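CghA (Chaetomium globosum, PDB 6KBC) is a fungal beta-strand-rich protein of the calycin clan, built from two family domains, and holds the ligand WK1 in a pocket. Local coordinates at residues G31-W37 with M226-P232; A45-F51 with T63-D69; Y182-P186 with V271-L275. One frame throughout, in Å; residues are numbered along the deposited sequence.

Contact 1: G31-W37 with M226-P232; sequences GNLFPKW and MDRSWLP
Arg228 reaches from strand 223-231 into the bend of loop 31-37, where its NE and NH2 both bond Asn32 O. The shorter of the two bonds, Arg228 NE to Asn32 O, is 2.8 Å. The carbonyl oxygen sits close to the guanidinium plane, and Arg228 NH2 adds a weak bond to Phe34 O. A kink at chi2 (64°) turns the arginine up toward these carbonyls. Beside it, Lys36 lays its aliphatic chain over one face of the Trp230 indole: Lys36 CG stands 3.4 Å from the centroid of the five-membered ring, a CH-pi contact almost on the normal. The ammonium is an off-centre cation-pi partner of the six-membered ring and is held by Asn32 OD1, 2.6 Å from Lys36 NZ, and by Ala25 O. Leu33 CD2 makes an apolar touch with Met226 CE at 3.7 Å. Against this buried part stands the rim at the partly exposed Pro232, whose CB lies 3.6 Å from Trp37 CZ2, at the indole edge. The loop is thus held by side-chain donors on backbone carbonyls rather than by strand pairing, a task suited to arginine with its several N-H groups; the salt bridge from Arg228 NH2 to Glu47 probably offsets its buried charge.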
loop_
_atom_site.group_PDB
_atom_site.type_symbol
_atom_site.label_atom_id
_atom_site.label_comp_id
_atom_site.label_asym_id
_atom_site.label_seq_id
_atom_site.Cartn_x
_atom_site.Cartn_y
_atom_site.Cartn_z
ATOM N N GLY A 31 -14.899 -1.596 4.746
ATOM C CA GLY A 31 -13.481 -1.352 4.915
ATOM C C GLY A 31 -12.759 -2.463 5.644
ATOM O O GLY A 31 -11.534 -2.582 5.517
ATOM N N ASN A 32 -13.487 -3.283 6.410
ATOM C CA ASN A 32 -12.883 -4.379 7.167
ATOM C C ASN A 32 -11.799 -3.880 8.110
ATOM O O ASN A 32 -10.831 -4.587 8.387
ATOM C CB ASN A 32 -12.318 -5.462 6.242
ATOM C CG ASN A 32 -13.386 -6.394 5.716
ATOM O OD1 ASN A 32 -13.581 -7.491 6.251
ATOM N ND2 ASN A 32 -14.074 -5.977 4.667
ATOM N N LEU A 33 -11.959 -2.661 8.618
ATOM C CA LEU A 33 -10.875 -2.016 9.346
ATOM C C LEU A 33 -10.642 -2.640 10.710
ATOM O O LEU A 33 -9.533 -2.538 11.254
ATOM C CB LEU A 33 -11.169 -0.521 9.502
ATOM C CG LEU A 33 -11.205 0.217 8.170
ATOM C CD1 LEU A 33 -11.510 1.706 8.377
ATOM C CD2 LEU A 33 -9.880 -0.012 7.436
ATOM N N PHE A 34 -11.659 -3.259 11.295
ATOM C CA PHE A 34 -11.457 -3.888 12.590
ATOM C C PHE A 34 -10.578 -5.130 12.435
ATOM O O PHE A 34 -10.740 -5.892 11.476
ATOM C CB PHE A 34 -12.797 -4.255 13.229
ATOM C CG PHE A 34 -12.680 -4.633 14.676
ATOM C CD1 PHE A 34 -12.529 -3.653 15.649
ATOM C CD2 PHE A 34 -12.688 -5.963 15.063
ATOM C CE1 PHE A 34 -12.409 -3.995 16.990
ATOM C CE2 PHE A 34 -12.567 -6.311 16.400
ATOM C CZ PHE A 34 -12.427 -5.328 17.361
ATOM N N PRO A 35 -9.632 -5.351 13.347
ATOM C CA PRO A 35 -8.674 -6.448 13.170
ATOM C C PRO A 35 -9.357 -7.799 13.014
ATOM O O PRO A 35 -10.381 -8.079 13.642
ATOM C CB PRO A 35 -7.836 -6.394 14.451
ATOM C CG PRO A 35 -7.936 -4.982 14.898
ATOM C CD PRO A 35 -9.309 -4.524 14.521
ATOM N N LYS A 36 -8.770 -8.637 12.155
ATOM C CA LYS A 36 -9.272 -9.984 11.928
ATOM C C LYS A 36 -8.779 -10.962 12.981
ATOM O O LYS A 36 -9.363 -12.041 13.127
ATOM C CB LYS A 36 -8.865 -10.462 10.531
ATOM C CG LYS A 36 -9.462 -9.605 9.414
ATOM C CD LYS A 36 -10.970 -9.516 9.535
ATOM C CE LYS A 36 -11.558 -8.669 8.440
ATOM N NZ LYS A 36 -13.038 -8.518 8.551
ATOM N N TRP A 37 -7.711 -10.617 13.695
ATOM C CA TRP A 37 -7.263 -11.334 14.888
ATOM C C TRP A 37 -7.529 -10.412 16.078
ATOM O O TRP A 37 -6.646 -9.695 16.550
ATOM C CB TRP A 37 -5.791 -11.741 14.775
ATOM C CG TRP A 37 -5.605 -12.913 13.857
ATOM C CD1 TRP A 37 -5.587 -14.235 14.206
ATOM C CD2 TRP A 37 -5.492 -12.874 12.427
ATOM N NE1 TRP A 37 -5.439 -15.016 13.089
ATOM C CE2 TRP A 37 -5.379 -14.208 11.983
ATOM C CE3 TRP A 37 -5.461 -11.840 11.482
ATOM C CZ2 TRP A 37 -5.234 -14.538 10.633
ATOM C CZ3 TRP A 37 -5.311 -12.170 10.133
ATOM C CH2 TRP A 37 -5.202 -13.508 9.725
ATOM N N MET A 226 -6.106 4.909 1.549
ATOM C CA MET A 226 -6.026 4.048 2.733
ATOM C C MET A 226 -6.144 2.612 2.231
ATOM O O MET A 226 -7.064 2.331 1.511
ATOM C CB MET A 226 -7.137 4.377 3.723
ATOM C CG MET A 226 -6.898 3.774 5.066
ATOM S SD MET A 226 -7.561 2.139 5.122
ATOM C CE MET A 226 -6.628 1.429 6.466
ATOM N N ASP A 227 -5.138 1.803 2.524
ATOM C CA ASP A 227 -5.103 0.389 2.092
ATOM C C ASP A 227 -5.229 -0.493 3.331
ATOM O O ASP A 227 -4.688 -0.149 4.341
ATOM C CB ASP A 227 -3.847 0.058 1.297
ATOM C CG ASP A 227 -3.763 0.725 -0.064
ATOM O OD1 ASP A 227 -4.236 1.812 -0.208
ATOM O OD2 ASP A 227 -3.223 0.127 -0.946
ATOM N N ARG A 228 -5.883 -1.623 3.166
ATOM C CA ARG A 228 -6.142 -2.532 4.275
ATOM C C ARG A 228 -5.768 -3.933 3.837
ATOM O O ARG A 228 -6.168 -4.370 2.755
ATOM C CB ARG A 228 -7.612 -2.477 4.698
ATOM C CG ARG A 228 -8.039 -3.537 5.695
ATOM C CD ARG A 228 -7.335 -3.419 7.027
ATOM N NE ARG A 228 -8.043 -4.219 8.027
ATOM C CZ ARG A 228 -7.493 -5.170 8.779
ATOM N NH1 ARG A 228 -6.207 -5.464 8.676
ATOM N NH2 ARG A 228 -8.241 -5.829 9.656
ATOM N N SER A 229 -5.014 -4.630 4.677
ATOM C CA SER A 229 -4.525 -5.951 4.338
ATOM C C SER A 229 -4.530 -6.838 5.571
ATOM O O SER A 229 -4.354 -6.368 6.701
ATOM C CB SER A 229 -3.114 -5.889 3.765
ATOM O OG SER A 229 -2.575 -7.189 3.550
ATOM N N TRP A 230 -4.730 -8.131 5.338
ATOM C CA TRP A 230 -4.430 -9.122 6.363
ATOM C C TRP A 230 -4.165 -10.465 5.696
ATOM O O TRP A 230 -4.763 -10.793 4.671
ATOM C CB TRP A 230 -5.560 -9.217 7.396
ATOM C CG TRP A 230 -6.826 -9.813 6.878
ATOM C CD1 TRP A 230 -7.210 -11.122 6.950
ATOM C CD2 TRP A 230 -7.900 -9.114 6.237
ATOM N NE1 TRP A 230 -8.454 -11.280 6.383
ATOM C CE2 TRP A 230 -8.894 -10.064 5.931
ATOM C CE3 TRP A 230 -8.110 -7.781 5.875
ATOM C CZ2 TRP A 230 -10.080 -9.721 5.286
ATOM C CZ3 TRP A 230 -9.282 -7.445 5.242
ATOM C CH2 TRP A 230 -10.255 -8.409 4.954
ATOM N N LEU A 231 -3.250 -11.225 6.293
ATOM C CA LEU A 231 -2.809 -12.530 5.813
ATOM C C LEU A 231 -2.623 -13.429 7.025
ATOM O O LEU A 231 -2.032 -12.991 8.022
ATOM C CB LEU A 231 -1.471 -12.445 5.071
ATOM C CG LEU A 231 -1.429 -11.896 3.667
ATOM C CD1 LEU A 231 -1.342 -10.370 3.736
ATOM C CD2 LEU A 231 -0.203 -12.491 2.985
ATOM N N PRO A 232 -3.078 -14.680 6.967
ATOM C CA PRO A 232 -2.821 -15.621 8.066
ATOM C C PRO A 232 -1.517 -16.389 7.934
ATOM O O PRO A 232 -1.237 -17.243 8.777
ATOM C CB PRO A 232 -4.017 -16.575 7.965
ATOM C CG PRO A 232 -4.317 -16.614 6.511
ATOM C CD PRO A 232 -4.012 -15.231 5.972
#

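Contact 2: A45-F51 with T63-D69; sequences AVETWLF and TVSFFRD. With WK1 ((2S)-3-[(2S,4E)-4-[[(1R,2S,4aR,6S,8R,8aS)-2-[(E)-but-2-en-2-yl]-6,8-dimethyl-1,2,4a,5,6,7,8,8a-octahydronaphthalen-1-yl]-oxidanyl-methylidene]-3,5-bis(oxidanylidene)pyrrolidin-2-yl]-2-methyl-2-oxidanyl-propanoic acid), chain B.
Thr48 and Phe67 stand next to each other and head in one direction, toward the bound WK1. The threonine hydroxyl meets the phenylalanine ring at its edge, Thr48 OG1 standing 3.3 Å from Phe67 CE1, while Phe67 CE1 itself comes within 3.6 Å of WK1 C11. Ser65 supplies the polar contact of this face: with chi1 at -72° its OG stands beside the backbone N and turns to WK1 O5, to which Ser65 OG donates a hydrogen bond of 2.7 Å. The short side chain of serine probably suits the close approach of the ligand, and Ser65 CB also sits against one face of the Phe67 ring. Leu50 CD1 adds an apolar wall 3.9 Å from WK1 C13. These four residues belong to an antiparallel beta hairpin, strands 46-54 and 60-69, in the calycin-clan N-terminal domain. Its hydrogen-bonded pairs, Glu47 with Arg68, Trp49 with Phe66 and Phe51 with Val64, each carry two N-H...O bonds, which fix the register and so set Thr48 opposite Phe67 and Leu50 opposite Ser65. The side chains of those bonded pairs fill the other face. There Phe51 and Phe66 meet rim to rim with planes at 87°, Phe51 CD1 lying 3.7 Å from Phe66 CE1, and Phe135 stacks on Trp49 and meets Phe66 edge-to-face. Further along, the carboxylate of Glu47 and the guanidinium of Arg68 are not in contact; one water joins them, donating to Glu47 OE1 at 2.8 Å and accepting from Arg68 NH1 at 2.9 Å. The outermost layer holds these charged ends in place: Arg228 forms a salt bridge with Glu47 OE2, while Ser8 and Ser100 bond the Arg68 guanidinium.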
loop_
_atom_site.group_PDB
_atom_site.type_symbol
_atom_site.label_atom_id
_atom_site.label_comp_id
_atom_site.label_asym_id
_atom_site.label_seq_id
_atom_site.Cartn_x
_atom_site.Cartn_y
_atom_site.Cartn_z
ATOM N N ALA A 45 0.331 -14.494 11.283
ATOM C CA ALA A 45 -0.552 -13.536 10.643
ATOM C C ALA A 45 0.092 -12.157 10.612
ATOM O O ALA A 45 0.995 -11.838 11.391
ATOM C CB ALA A 45 -1.902 -13.463 11.357
ATOM N N VAL A 46 -0.376 -11.341 9.680
ATOM C CA VAL A 46 0.017 -9.941 9.608
ATOM C C VAL A 46 -1.202 -9.135 9.206
ATOM O O VAL A 46 -1.933 -9.515 8.286
ATOM C CB VAL A 46 1.202 -9.713 8.649
ATOM C CG1 VAL A 46 0.837 -10.100 7.230
ATOM C CG2 VAL A 46 1.617 -8.244 8.687
ATOM N N GLU A 47 -1.456 -8.060 9.941
ATOM C CA GLU A 47 -2.498 -7.109 9.611
ATOM C C GLU A 47 -1.836 -5.770 9.337
ATOM O O GLU A 47 -0.878 -5.390 10.021
ATOM C CB GLU A 47 -3.522 -6.991 10.743
ATOM C CG GLU A 47 -4.186 -8.319 11.054
ATOM C CD GLU A 47 -5.609 -8.171 11.540
ATOM O OE1 GLU A 47 -5.877 -8.534 12.700
ATOM O OE2 GLU A 47 -6.462 -7.731 10.752
ATOM N N THR A 48 -2.332 -5.077 8.318
ATOM C CA THR A 48 -1.739 -3.832 7.856
ATOM C C THR A 48 -2.834 -2.812 7.604
ATOM O O THR A 48 -3.838 -3.115 6.951
ATOM C CB THR A 48 -0.914 -4.047 6.576
ATOM O OG1 THR A 48 -0.012 -5.141 6.771
ATOM C CG2 THR A 48 -0.119 -2.792 6.236
ATOM N N TRP A 49 -2.644 -1.613 8.148
ATOM C CA TRP A 49 -3.427 -0.436 7.805
ATOM C C TRP A 49 -2.458 0.576 7.217
ATOM O O TRP A 49 -1.545 1.032 7.912
ATOM C CB TRP A 49 -4.130 0.153 9.035
ATOM C CG TRP A 49 -5.145 -0.761 9.669
ATOM C CD1 TRP A 49 -6.506 -0.698 9.537
ATOM C CD2 TRP A 49 -4.877 -1.870 10.528
ATOM N NE1 TRP A 49 -7.097 -1.693 10.272
ATOM C CE2 TRP A 49 -6.119 -2.430 10.886
ATOM C CE3 TRP A 49 -3.707 -2.447 11.030
ATOM C CZ2 TRP A 49 -6.223 -3.539 11.721
ATOM C CZ3 TRP A 49 -3.814 -3.548 11.861
ATOM C CH2 TRP A 49 -5.060 -4.083 12.193
ATOM N N LEU A 50 -2.637 0.909 5.944
ATOM C CA LEU A 50 -1.708 1.787 5.242
ATOM C C LEU A 50 -2.373 3.119 4.933
ATOM O O LEU A 50 -3.510 3.157 4.455
ATOM C CB LEU A 50 -1.218 1.147 3.931
ATOM C CG LEU A 50 -0.290 1.956 3.004
ATOM C CD1 LEU A 50 0.640 0.993 2.244
ATOM C CD2 LEU A 50 -1.071 2.842 2.008
ATOM N N PHE A 51 -1.640 4.208 5.159
ATOM C CA PHE A 51 -2.108 5.555 4.846
ATOM C C PHE A 51 -0.975 6.281 4.145
ATOM O O PHE A 51 0.162 6.243 4.613
ATOM C CB PHE A 51 -2.511 6.352 6.102
ATOM C CG PHE A 51 -3.559 5.683 6.955
ATOM C CD1 PHE A 51 -3.208 4.694 7.858
ATOM C CD2 PHE A 51 -4.888 6.076 6.873
ATOM C CE1 PHE A 51 -4.184 4.084 8.655
ATOM C CE2 PHE A 51 -5.864 5.477 7.666
ATOM C CZ PHE A 51 -5.507 4.480 8.556
ATOM N N THR A 63 4.337 7.768 3.522
ATOM C CA THR A 63 3.530 6.576 3.699
ATOM C C THR A 63 3.828 6.008 5.075
ATOM O O THR A 63 4.959 6.079 5.561
ATOM C CB THR A 63 3.787 5.535 2.596
ATOM O OG1 THR A 63 2.815 4.483 2.693
ATOM C CG2 THR A 63 5.199 4.946 2.693
ATOM N N VAL A 64 2.791 5.486 5.708
ATOM C CA VAL A 64 2.923 4.789 6.973
ATOM C C VAL A 64 2.100 3.518 6.873
ATOM O O VAL A 64 0.981 3.529 6.346
ATOM C CB VAL A 64 2.464 5.675 8.158
ATOM C CG1 VAL A 64 1.036 6.175 7.941
ATOM C CG2 VAL A 64 2.587 4.931 9.465
ATOM N N SER A 65 2.669 2.415 7.334
ATOM C CA SER A 65 1.925 1.178 7.486
ATOM C C SER A 65 1.896 0.861 8.969
ATOM O O SER A 65 2.953 0.770 9.603
ATOM C CB SER A 65 2.555 0.028 6.683
ATOM O OG SER A 65 2.338 0.225 5.296
ATOM N N PHE A 66 0.693 0.750 9.523
ATOM C CA PHE A 66 0.510 0.263 10.880
ATOM C C PHE A 66 0.429 -1.257 10.825
ATOM O O PHE A 66 -0.481 -1.812 10.197
ATOM C CB PHE A 66 -0.749 0.849 11.507
ATOM C CG PHE A 66 -0.694 2.343 11.707
ATOM C CD1 PHE A 66 -1.014 3.206 10.671
ATOM C CD2 PHE A 66 -0.330 2.883 12.937
ATOM C CE1 PHE A 66 -0.979 4.596 10.855
ATOM C CE2 PHE A 66 -0.294 4.267 13.127
ATOM C CZ PHE A 66 -0.615 5.119 12.083
ATOM N N PHE A 67 1.376 -1.920 11.483
ATOM C CA PHE A 67 1.531 -3.364 11.413
ATOM C C PHE A 67 1.172 -4.027 12.737
ATOM O O PHE A 67 1.553 -3.546 13.809
ATOM C CB PHE A 67 2.974 -3.751 11.072
ATOM C CG PHE A 67 3.362 -3.529 9.640
ATOM C CD1 PHE A 67 2.623 -4.085 8.608
ATOM C CD2 PHE A 67 4.506 -2.808 9.328
ATOM C CE1 PHE A 67 3.008 -3.905 7.278
ATOM C CE2 PHE A 67 4.896 -2.627 8.007
ATOM C CZ PHE A 67 4.146 -3.177 6.982
ATOM N N ARG A 68 0.445 -5.137 12.643
ATOM C CA ARG A 68 0.460 -6.200 13.644
ATOM C C ARG A 68 1.000 -7.436 12.933
ATOM O O ARG A 68 0.303 -8.027 12.101
ATOM C CB ARG A 68 -0.934 -6.456 14.212
ATOM C CG ARG A 68 -1.498 -5.344 15.084
ATOM C CD ARG A 68 -2.943 -5.652 15.363
ATOM N NE ARG A 68 -3.525 -4.807 16.398
ATOM C CZ ARG A 68 -4.697 -5.056 16.967
ATOM N NH1 ARG A 68 -5.390 -6.125 16.596
ATOM N NH2 ARG A 68 -5.183 -4.246 17.902
ATOM N N ASP A 69 2.239 -7.810 13.234
ATOM C CA ASP A 69 2.920 -8.918 12.561
ATOM C C ASP A 69 3.245 -9.990 13.600
ATOM O O ASP A 69 4.186 -9.839 14.389
ATOM C CB ASP A 69 4.176 -8.427 11.842
ATOM C CG ASP A 69 4.796 -9.487 10.928
ATOM O OD1 ASP A 69 4.448 -10.679 11.052
ATOM O OD2 ASP A 69 5.642 -9.124 10.080
HETATM O O WK1 B . 10.470 -0.800 6.612
HETATM C C17 WK1 B . 9.782 -0.125 5.891
HETATM O O1 WK1 B . 9.649 1.056 6.053
HETATM C C19 WK1 B . 9.073 -0.739 4.754
HETATM O O2 WK1 B . 9.404 -2.074 4.575
HETATM C C18 WK1 B . 9.490 -0.046 3.493
HETATM C C20 WK1 B . 7.623 -0.607 5.129
HETATM C C22 WK1 B . 6.749 -0.812 3.960
HETATM N N WK1 B . 5.332 -0.544 4.111
HETATM C C21 WK1 B . 4.632 -1.534 3.569
HETATM O O5 WK1 B . 3.319 -1.535 3.543
HETATM C C23 WK1 B . 6.752 -2.116 3.337
HETATM O O4 WK1 B . 7.823 -2.808 3.008
HETATM C C24 WK1 B . 5.460 -2.627 3.035
HETATM C C16 WK1 B . 5.135 -3.888 2.378
HETATM O O3 WK1 B . 6.107 -4.631 2.011
HETATM C C9 WK1 B . 3.744 -4.215 2.031
HETATM C C8 WK1 B . 3.614 -3.466 0.674
HETATM C C12 WK1 B . 4.255 -2.102 0.520
HETATM C C13 WK1 B . 3.592 -0.981 0.695
HETATM C C90 WK1 B . 4.253 0.346 0.543
HETATM C C14 WK1 B . 5.693 -1.997 0.157
HETATM C C7 WK1 B . 4.145 -4.281 -0.466
HETATM C C6 WK1 B . 3.707 -5.501 -0.627
HETATM C C3 WK1 B . 2.927 -6.095 0.502
HETATM C C4 WK1 B . 3.451 -5.700 1.867
HETATM C C5 WK1 B . 2.404 -6.121 2.880
HETATM C C11 WK1 B . 2.928 -5.937 4.269
HETATM C C2 WK1 B . 2.636 -7.571 0.411
HETATM C C1 WK1 B . 1.444 -7.787 1.289
HETATM C C10 WK1 B . 0.828 -9.144 1.198
HETATM C C WK1 B . 1.879 -7.532 2.700
HETATM O O HOH W 1 -4.573 -8.493 15.186
#

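Contact 3: Y182-P186 with V271-L275; sequences YWFRP and VNAAL
Strands 182-185 and 271-275 run almost parallel, at 11° to each other, yet the axes of the two short segments come no nearer than 7.2 Å, too far for backbone pairing. They lie in different sheets, strand 181-200 in the N-terminal and strand 269-277 in the C-terminal calycin-clan family region, and side chains, not backbone bonds, join the two sheets here. The nearest alpha carbons are those of Phe184 and Asn272, and just beyond them the first chain turns a corner at Pro186. Across the gap the side chains of Arg185 and Asn272 run antiparallel alongside one another, with guanidinium and amide planes 60° apart. The length of arginine lets it span the distance, and a bend at chi3 (-68°) folds its head onto the other strand. There Arg185 NH2 lies 3.0 Å from Asn272 OD1. The same nitrogen, Arg185 NH2, is 3.8 Å from Ala274 CB, a small methyl that leaves room for the guanidinium. Asn272 comes up against the backbone of strand 181-200, its CG 3.2 Å from Trp183 O. Its ND2 bonds Glu174 O and Glu176 O, which joins strand 269-277 to the end of helix 172-175. Trp183 turns its ring to the ligand, its side chain about 4 Å from WK1 at the nearest atoms, while its NE1 bonds Asp227. A hydrogen bond from Arg185 NH1 to Asn272 O, 3.1 Å long, crosses between the strands, its donor well above the carbonyl plane.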
loop_
_atom_site.group_PDB
_atom_site.type_symbol
_atom_site.label_atom_id
_atom_site.label_comp_id
_atom_site.label_asym_id
_atom_site.label_seq_id
_atom_site.Cartn_x
_atom_site.Cartn_y
_atom_site.Cartn_z
ATOM N N TYR A 182 -5.308 -10.953 1.669
ATOM C CA TYR A 182 -6.185 -9.830 1.363
ATOM C C TYR A 182 -5.411 -8.528 1.374
ATOM O O TYR A 182 -4.608 -8.278 2.278
ATOM C CB TYR A 182 -7.366 -9.763 2.328
ATOM C CG TYR A 182 -8.045 -11.093 2.416
ATOM C CD1 TYR A 182 -9.038 -11.443 1.510
ATOM C CD2 TYR A 182 -7.653 -12.022 3.363
ATOM C CE1 TYR A 182 -9.638 -12.683 1.567
ATOM C CE2 TYR A 182 -8.248 -13.265 3.426
ATOM C CZ TYR A 182 -9.235 -13.588 2.533
ATOM O OH TYR A 182 -9.820 -14.829 2.606
ATOM N N TRP A 183 -5.625 -7.743 0.327
ATOM C CA TRP A 183 -5.137 -6.377 0.242
ATOM C C TRP A 183 -6.096 -5.644 -0.674
ATOM O O TRP A 183 -6.273 -6.027 -1.831
ATOM C CB TRP A 183 -3.706 -6.305 -0.294
ATOM C CG TRP A 183 -3.193 -4.907 -0.344
ATOM C CD1 TRP A 183 -3.661 -3.885 -1.126
ATOM C CD2 TRP A 183 -2.127 -4.363 0.430
ATOM N NE1 TRP A 183 -2.941 -2.743 -0.886
ATOM C CE2 TRP A 183 -1.992 -3.009 0.062
ATOM C CE3 TRP A 183 -1.258 -4.891 1.383
ATOM C CZ2 TRP A 183 -1.041 -2.174 0.634
ATOM C CZ3 TRP A 183 -0.317 -4.067 1.945
ATOM C CH2 TRP A 183 -0.221 -2.715 1.578
ATOM N N PHE A 184 -6.739 -4.608 -0.158
ATOM C CA PHE A 184 -7.617 -3.810 -0.987
ATOM C C PHE A 184 -7.638 -2.408 -0.388
ATOM O O PHE A 184 -6.908 -2.110 0.561
ATOM C CB PHE A 184 -9.001 -4.465 -1.087
ATOM C CG PHE A 184 -9.666 -4.644 0.242
ATOM C CD1 PHE A 184 -9.448 -5.800 0.993
ATOM C CD2 PHE A 184 -10.470 -3.645 0.765
ATOM C CE1 PHE A 184 -10.033 -5.956 2.241
ATOM C CE2 PHE A 184 -11.067 -3.797 2.005
ATOM C CZ PHE A 184 -10.853 -4.950 2.742
ATOM N N ARG A 185 -8.485 -1.547 -0.930
ATOM C CA ARG A 185 -8.389 -0.120 -0.637
ATOM C C ARG A 185 -9.695 0.400 -0.058
ATOM O O ARG A 185 -10.632 0.721 -0.811
ATOM C CB ARG A 185 -7.997 0.638 -1.904
ATOM C CG ARG A 185 -6.557 0.298 -2.316
ATOM C CD ARG A 185 -6.256 0.662 -3.757
ATOM N NE ARG A 185 -6.993 -0.173 -4.689
ATOM C CZ ARG A 185 -6.582 -1.367 -5.111
ATOM N NH1 ARG A 185 -5.424 -1.858 -4.690
ATOM N NH2 ARG A 185 -7.335 -2.057 -5.952
ATOM N N PRO A 186 -9.804 0.503 1.263
ATOM C CA PRO A 186 -11.010 1.116 1.848
ATOM C C PRO A 186 -11.258 2.523 1.346
ATOM O O PRO A 186 -12.420 2.922 1.175
ATOM C CB PRO A 186 -10.709 1.085 3.349
ATOM C CG PRO A 186 -9.844 -0.124 3.509
ATOM C CD PRO A 186 -8.926 -0.071 2.298
ATOM N N VAL A 271 -3.111 -10.104 -8.254
ATOM C CA VAL A 271 -3.163 -8.651 -8.147
ATOM C C VAL A 271 -4.514 -8.216 -7.602
ATOM O O VAL A 271 -5.551 -8.821 -7.882
ATOM C CB VAL A 271 -2.872 -7.971 -9.512
ATOM C CG1 VAL A 271 -4.031 -8.159 -10.477
ATOM C CG2 VAL A 271 -2.578 -6.498 -9.333
ATOM N N ASN A 272 -4.495 -7.136 -6.844
ATOM C CA ASN A 272 -5.702 -6.385 -6.536
ATOM C C ASN A 272 -5.398 -4.949 -6.937
ATOM O O ASN A 272 -4.558 -4.303 -6.312
ATOM C CB ASN A 272 -6.051 -6.511 -5.060
ATOM C CG ASN A 272 -7.453 -6.045 -4.773
ATOM O OD1 ASN A 272 -7.780 -4.879 -5.018
ATOM N ND2 ASN A 272 -8.315 -6.964 -4.327
ATOM N N ALA A 273 -6.020 -4.483 -8.016
ATOM C CA ALA A 273 -5.640 -3.213 -8.612
ATOM C C ALA A 273 -6.874 -2.535 -9.169
ATOM O O ALA A 273 -7.905 -3.168 -9.417
ATOM C CB ALA A 273 -4.605 -3.383 -9.735
ATOM N N ALA A 274 -6.737 -1.241 -9.422
ATOM C CA ALA A 274 -7.854 -0.487 -9.957
ATOM C C ALA A 274 -7.320 0.687 -10.754
ATOM O O ALA A 274 -6.334 1.319 -10.359
ATOM C CB ALA A 274 -8.778 0.004 -8.834
ATOM N N LEU A 275 -7.972 0.969 -11.875
ATOM C CA LEU A 275 -7.731 2.186 -12.628
ATOM C C LEU A 275 -9.028 2.985 -12.659
ATOM O O LEU A 275 -10.099 2.433 -12.929
ATOM C CB LEU A 275 -7.256 1.900 -14.040
ATOM C CG LEU A 275 -7.034 3.132 -14.911
ATOM C CD1 LEU A 275 -5.829 3.941 -14.418
ATOM C CD2 LEU A 275 -6.856 2.700 -16.365
#

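How the contacts relate
All three contacts are buried, but they differ in what they join. Contacts 1 and 2 share a sheet, strand 223-231 lying next to strand 46-54, and Leu33 O meets Trp49 NE1 where the loop of contact 1 lies over the hairpin. Contact 3 takes up the other neighbour of strand 223-231, strand 181-200, and joins it to strand 269-277 of another sheet, in the C-terminal family region. Their chemistry follows: paired backbones and a ligand-facing surface in contact 2, arginine and lysine holding an irregular loop in contact 1, and polar side chains, Arg185 and Asn272, between sheets in contact 3. Leu50 CD1 and Trp183 CH2, 3.9 Å apart, bring contacts 2 and 3 together beside WK1.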